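Local atomic coordinates of uncharacterized protein (Escherichia coli UMEA 3162-1, PDB entry 4X5M), a protein that mediates, as a homodimer, the transport of sugars across the membrane down their concentration gradient, probably by rocking movements that open its cavity alternately to either side. Residues Thr26-Val37 and Pro75-Arg84. Sequence-based numbering, arbitrary orientation.
With OLA (oleic acid), chain D.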
loop_
_atom_site.group_PDB
_atom_site.type_symbol
_atom_site.label_atom_id
_atom_site.label_comp_id
_atom_site.label_asym_id
_atom_site.label_seq_id
_atom_site.Cartn_x
_atom_site.Cartn_y
_atom_site.Cartn_z
ATOM N N THR A 26 14.385 6.925 -0.102
ATOM C CA THR A 26 14.830 6.443 1.201
ATOM C C THR A 26 16.040 5.529 1.054
ATOM O O THR A 26 17.009 5.638 1.805
ATOM C CB THR A 26 13.707 5.686 1.941
ATOM O OG1 THR A 26 12.608 6.574 2.178
ATOM C CG2 THR A 26 14.209 5.144 3.273
ATOM N N ILE A 27 15.980 4.632 0.076
ATOM C CA ILE A 27 17.084 3.723 -0.206
ATOM C C ILE A 27 18.323 4.496 -0.655
ATOM O O ILE A 27 19.445 4.188 -0.250
ATOM C CB ILE A 27 16.695 2.688 -1.285
ATOM C CG1 ILE A 27 15.584 1.772 -0.764
ATOM C CG2 ILE A 27 17.901 1.864 -1.711
ATOM C CD1 ILE A 27 15.088 0.767 -1.782
ATOM N N ARG A 28 18.106 5.516 -1.480
ATOM C CA ARG A 28 19.201 6.313 -2.021
ATOM C C ARG A 28 19.855 7.200 -0.962
ATOM O O ARG A 28 21.082 7.274 -0.877
ATOM C CB ARG A 28 18.701 7.171 -3.188
ATOM C CG ARG A 28 19.784 7.985 -3.876
ATOM C CD ARG A 28 19.207 8.834 -4.999
ATOM N NE ARG A 28 18.148 9.717 -4.521
ATOM C CZ ARG A 28 18.361 10.900 -3.951
ATOM N NH1 ARG A 28 19.598 11.345 -3.786
ATOM N NH2 ARG A 28 17.336 11.636 -3.545
ATOM N N THR A 29 19.037 7.867 -0.154
ATOM C CA THR A 29 19.546 8.828 0.823
ATOM C C THR A 29 19.830 8.205 2.186
ATOM O O THR A 29 20.493 8.820 3.024
ATOM C CB THR A 29 18.561 9.999 1.024
ATOM O OG1 THR A 29 17.326 9.503 1.557
ATOM C CG2 THR A 29 18.296 10.706 -0.295
ATOM N N ARG A 30 19.318 6.994 2.404
ATOM C CA ARG A 30 19.460 6.292 3.681
ATOM C C ARG A 30 18.881 7.097 4.846
ATOM O O ARG A 30 19.275 6.913 5.997
ATOM C CB ARG A 30 20.929 5.953 3.956
ATOM C CG ARG A 30 21.533 4.944 2.993
ATOM C CD ARG A 30 22.975 4.632 3.360
ATOM N NE ARG A 30 23.506 3.513 2.589
ATOM C CZ ARG A 30 24.187 3.641 1.453
ATOM N NH1 ARG A 30 24.424 4.846 0.952
ATOM N NH2 ARG A 30 24.632 2.564 0.821
ATOM N N ASN A 31 17.946 7.990 4.535
ATOM C CA ASN A 31 17.263 8.774 5.557
ATOM C C ASN A 31 15.977 8.075 5.983
ATOM O O ASN A 31 15.007 8.029 5.228
ATOM C CB ASN A 31 16.961 10.185 5.039
ATOM C CG ASN A 31 16.558 11.146 6.145
ATOM O OD1 ASN A 31 16.150 10.734 7.232
ATOM N ND2 ASN A 31 16.668 12.441 5.868
ATOM N N THR A 32 15.979 7.528 7.196
ATOM C CA THR A 32 14.845 6.753 7.691
ATOM C C THR A 32 14.188 7.380 8.915
ATOM O O THR A 32 13.604 6.677 9.741
ATOM C CB THR A 32 15.266 5.312 8.049
ATOM O OG1 THR A 32 16.328 5.348 9.012
ATOM C CG2 THR A 32 15.734 4.567 6.810
ATOM N N GLU A 33 14.285 8.700 9.034
ATOM C CA GLU A 33 13.643 9.411 10.134
ATOM C C GLU A 33 12.122 9.337 10.023
ATOM O O GLU A 33 11.554 9.604 8.963
ATOM C CB GLU A 33 14.096 10.874 10.175
ATOM C CG GLU A 33 15.475 11.086 10.785
ATOM N N GLY A 34 11.469 8.965 11.120
ATOM C CA GLY A 34 10.020 8.889 11.154
ATOM C C GLY A 34 9.487 7.502 10.857
ATOM O O GLY A 34 8.376 7.154 11.259
ATOM N N ILE A 35 10.284 6.705 10.149
ATOM C CA ILE A 35 9.885 5.351 9.783
ATOM C C ILE A 35 9.756 4.453 11.009
ATOM O O ILE A 35 10.701 4.304 11.784
ATOM C CB ILE A 35 10.886 4.717 8.798
ATOM C CG1 ILE A 35 10.918 5.510 7.491
ATOM C CG2 ILE A 35 10.524 3.264 8.533
ATOM C CD1 ILE A 35 11.856 4.941 6.451
ATOM N N SER A 36 8.579 3.861 11.180
ATOM C CA SER A 36 8.337 2.948 12.290
ATOM C C SER A 36 8.719 1.519 11.931
ATOM O O SER A 36 8.235 0.965 10.942
ATOM C CB SER A 36 6.872 2.998 12.720
ATOM O OG SER A 36 6.552 1.903 13.558
ATOM N N VAL A 37 9.590 0.929 12.744
ATOM C CA VAL A 37 10.001 -0.458 12.559
ATOM C C VAL A 37 8.805 -1.398 12.678
ATOM O O VAL A 37 8.634 -2.305 11.862
ATOM C CB VAL A 37 11.080 -0.863 13.584
ATOM C CG1 VAL A 37 11.387 -2.349 13.481
ATOM C CG2 VAL A 37 12.341 -0.037 13.379
ATOM N N PRO A 75 14.292 -3.442 1.787
ATOM C CA PRO A 75 15.506 -2.632 1.951
ATOM C C PRO A 75 15.295 -1.418 2.854
ATOM O O PRO A 75 16.218 -1.024 3.565
ATOM C CB PRO A 75 15.828 -2.190 0.518
ATOM C CG PRO A 75 15.213 -3.229 -0.338
ATOM C CD PRO A 75 13.941 -3.592 0.362
ATOM N N VAL A 76 14.098 -0.838 2.819
ATOM C CA VAL A 76 13.771 0.299 3.674
ATOM C C VAL A 76 13.864 -0.079 5.152
ATOM O O VAL A 76 14.433 0.661 5.957
ATOM C CB VAL A 76 12.362 0.849 3.368
ATOM C CG1 VAL A 76 11.932 1.852 4.430
ATOM C CG2 VAL A 76 12.331 1.486 1.989
ATOM N N LEU A 77 13.315 -1.239 5.504
ATOM C CA LEU A 77 13.375 -1.715 6.882
ATOM C C LEU A 77 14.814 -2.028 7.292
ATOM O O LEU A 77 15.223 -1.729 8.414
ATOM C CB LEU A 77 12.491 -2.951 7.073
ATOM C CG LEU A 77 12.483 -3.554 8.484
ATOM C CD1 LEU A 77 12.160 -2.494 9.525
ATOM C CD2 LEU A 77 11.499 -4.708 8.580
ATOM N N VAL A 78 15.575 -2.623 6.375
ATOM C CA VAL A 78 16.981 -2.939 6.623
ATOM C C VAL A 78 17.779 -1.691 6.989
ATOM O O VAL A 78 18.478 -1.665 8.002
ATOM C CB VAL A 78 17.639 -3.611 5.399
ATOM C CG1 VAL A 78 19.157 -3.582 5.526
ATOM C CG2 VAL A 78 17.143 -5.036 5.240
ATOM N N ILE A 79 17.665 -0.659 6.159
ATOM C CA ILE A 79 18.340 0.610 6.407
ATOM C C ILE A 79 17.864 1.233 7.719
ATOM O O ILE A 79 18.659 1.796 8.474
ATOM C CB ILE A 79 18.110 1.604 5.248
ATOM C CG1 ILE A 79 18.635 1.023 3.934
ATOM C CG2 ILE A 79 18.780 2.939 5.540
ATOM C CD1 ILE A 79 18.302 1.864 2.720
ATOM N N THR A 80 16.566 1.116 7.988
ATOM C CA THR A 80 15.984 1.649 9.216
ATOM C C THR A 80 16.594 0.991 10.450
ATOM O O THR A 80 16.944 1.667 11.418
ATOM C CB THR A 80 14.454 1.457 9.250
ATOM O OG1 THR A 80 13.858 2.145 8.143
ATOM C CG2 THR A 80 13.873 2.002 10.546
ATOM N N LEU A 81 16.725 -0.330 10.403
ATOM C CA LEU A 81 17.292 -1.088 11.514
ATOM C C LEU A 81 18.779 -0.790 11.693
ATOM O O LEU A 81 19.285 -0.781 12.816
ATOM C CB LEU A 81 17.072 -2.587 11.301
ATOM C CG LEU A 81 15.621 -3.060 11.420
ATOM C CD1 LEU A 81 15.483 -4.513 10.995
ATOM C CD2 LEU A 81 15.116 -2.865 12.842
ATOM N N ILE A 82 19.474 -0.546 10.587
ATOM C CA ILE A 82 20.885 -0.180 10.637
ATOM C C ILE A 82 21.062 1.196 11.278
ATOM O O ILE A 82 21.892 1.371 12.171
ATOM C CB ILE A 82 21.525 -0.179 9.233
ATOM C CG1 ILE A 82 21.600 -1.601 8.675
ATOM C CG2 ILE A 82 22.916 0.431 9.281
ATOM C CD1 ILE A 82 22.201 -1.683 7.284
ATOM N N ASN A 83 20.275 2.166 10.821
ATOM C CA ASN A 83 20.322 3.517 11.372
ATOM C C ASN A 83 19.927 3.550 12.846
ATOM O O ASN A 83 20.503 4.299 13.634
ATOM C CB ASN A 83 19.411 4.457 10.579
ATOM C CG ASN A 83 19.885 4.669 9.154
ATOM O OD1 ASN A 83 19.090 4.959 8.261
ATOM N ND2 ASN A 83 21.185 4.519 8.933
ATOM N N ARG A 84 18.938 2.736 13.205
ATOM C CA ARG A 84 18.473 2.641 14.585
ATOM C C ARG A 84 19.590 2.193 15.524
ATOM O O ARG A 84 19.706 2.682 16.648
ATOM C CB ARG A 84 17.292 1.670 14.686
ATOM C CG ARG A 84 16.957 1.247 16.111
ATOM C CD ARG A 84 16.401 -0.169 16.156
ATOM N NE ARG A 84 14.950 -0.210 16.000
ATOM C CZ ARG A 84 14.094 -0.315 17.012
ATOM N NH1 ARG A 84 14.542 -0.397 18.257
ATOM N NH2 ARG A 84 12.789 -0.345 16.779
HETATM C C1 OLA D . 20.607 -1.366 1.266
HETATM O O1 OLA D . 21.405 -0.777 2.042
HETATM O O2 OLA D . 19.435 -1.631 1.646
HETATM C C2 OLA D . 21.053 -1.757 -0.125
HETATM C C3 OLA D . 20.056 -2.732 -0.712
HETATM C C4 OLA D . 20.487 -4.148 -0.399
HETATM C C5 OLA D . 19.311 -5.084 -0.572
HETATM C C6 OLA D . 19.298 -6.082 0.565
HETATM C C7 OLA D . 17.869 -6.384 0.958
HETATM C C8 OLA D . 17.853 -7.391 2.089
HETATM C C9 OLA D . 18.171 -8.767 1.545
HETATM C C10 OLA D . 17.658 -9.865 2.137
HETATM C C11 OLA D . 16.756 -9.733 3.346
HETATM C C12 OLA D . 16.159 -11.084 3.677
HETATM C C13 OLA D . 15.016 -11.379 2.730
HETATM C C14 OLA D . 14.719 -12.862 2.727
HETATM C C15 OLA D . 13.590 -13.147 1.761
HETATM C C16 OLA D . 13.254 -14.623 1.776
HETATM C C17 OLA D . 11.841 -14.814 1.272
HETATM C C18 OLA D . 11.583 -16.281 1.014
#
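V37, the first residue of helix 37-57, drops as a knob into a hollow formed by L77, T80, L81 and R84 on helix 60-86. Its two methyls share the work: CG1, anti to the backbone N (chi1 174°), lies 3.8 Å from L81 CD2 and also meets L77 CD1, while CG2 touches the T80 methyl and the in-plane edge of the poorly ordered R84 guanidinium. Two residues earlier, I35 sends CD1 to V76 CG1 at 3.7 Å, crossing that side chain at about a right angle, and Y40 of helix 37-57 packs on both. T32 is the middle bump. Its CG2 nestles between I79 CG2 (3.7 Å) and T80 OG1 (3.3 Å). I79 in turn reaches out from the helix: with CG1 beside its backbone N (chi1 -59°), CD1 comes to 3.7 Å from I27 CA, and CG2 lies under R30 CA, where helix 20-29 gives way to the loop. I27 CD1 rests on P75 CB, close to the carboxylate of a bound oleic acid. The T80 hydroxyl, pressed by T32 and I35, bonds back to V76 O at 2.7 Å, from the face of that carbonyl opposite the T80 backbone N. Cutting T80 back to an alanine would take away both the hydroxyl and the methyl, and is likely to open a gap beneath T32, I35 and V37 and leave V76 O without its second donor. The end of helix 20-29, the loop and the first residue of helix 37-57 are thus seated on the third transmembrane helix within one subunit, largely by apolar packing of methyl groups, with the buried T80 hydroxyl satisfied inside its own helix.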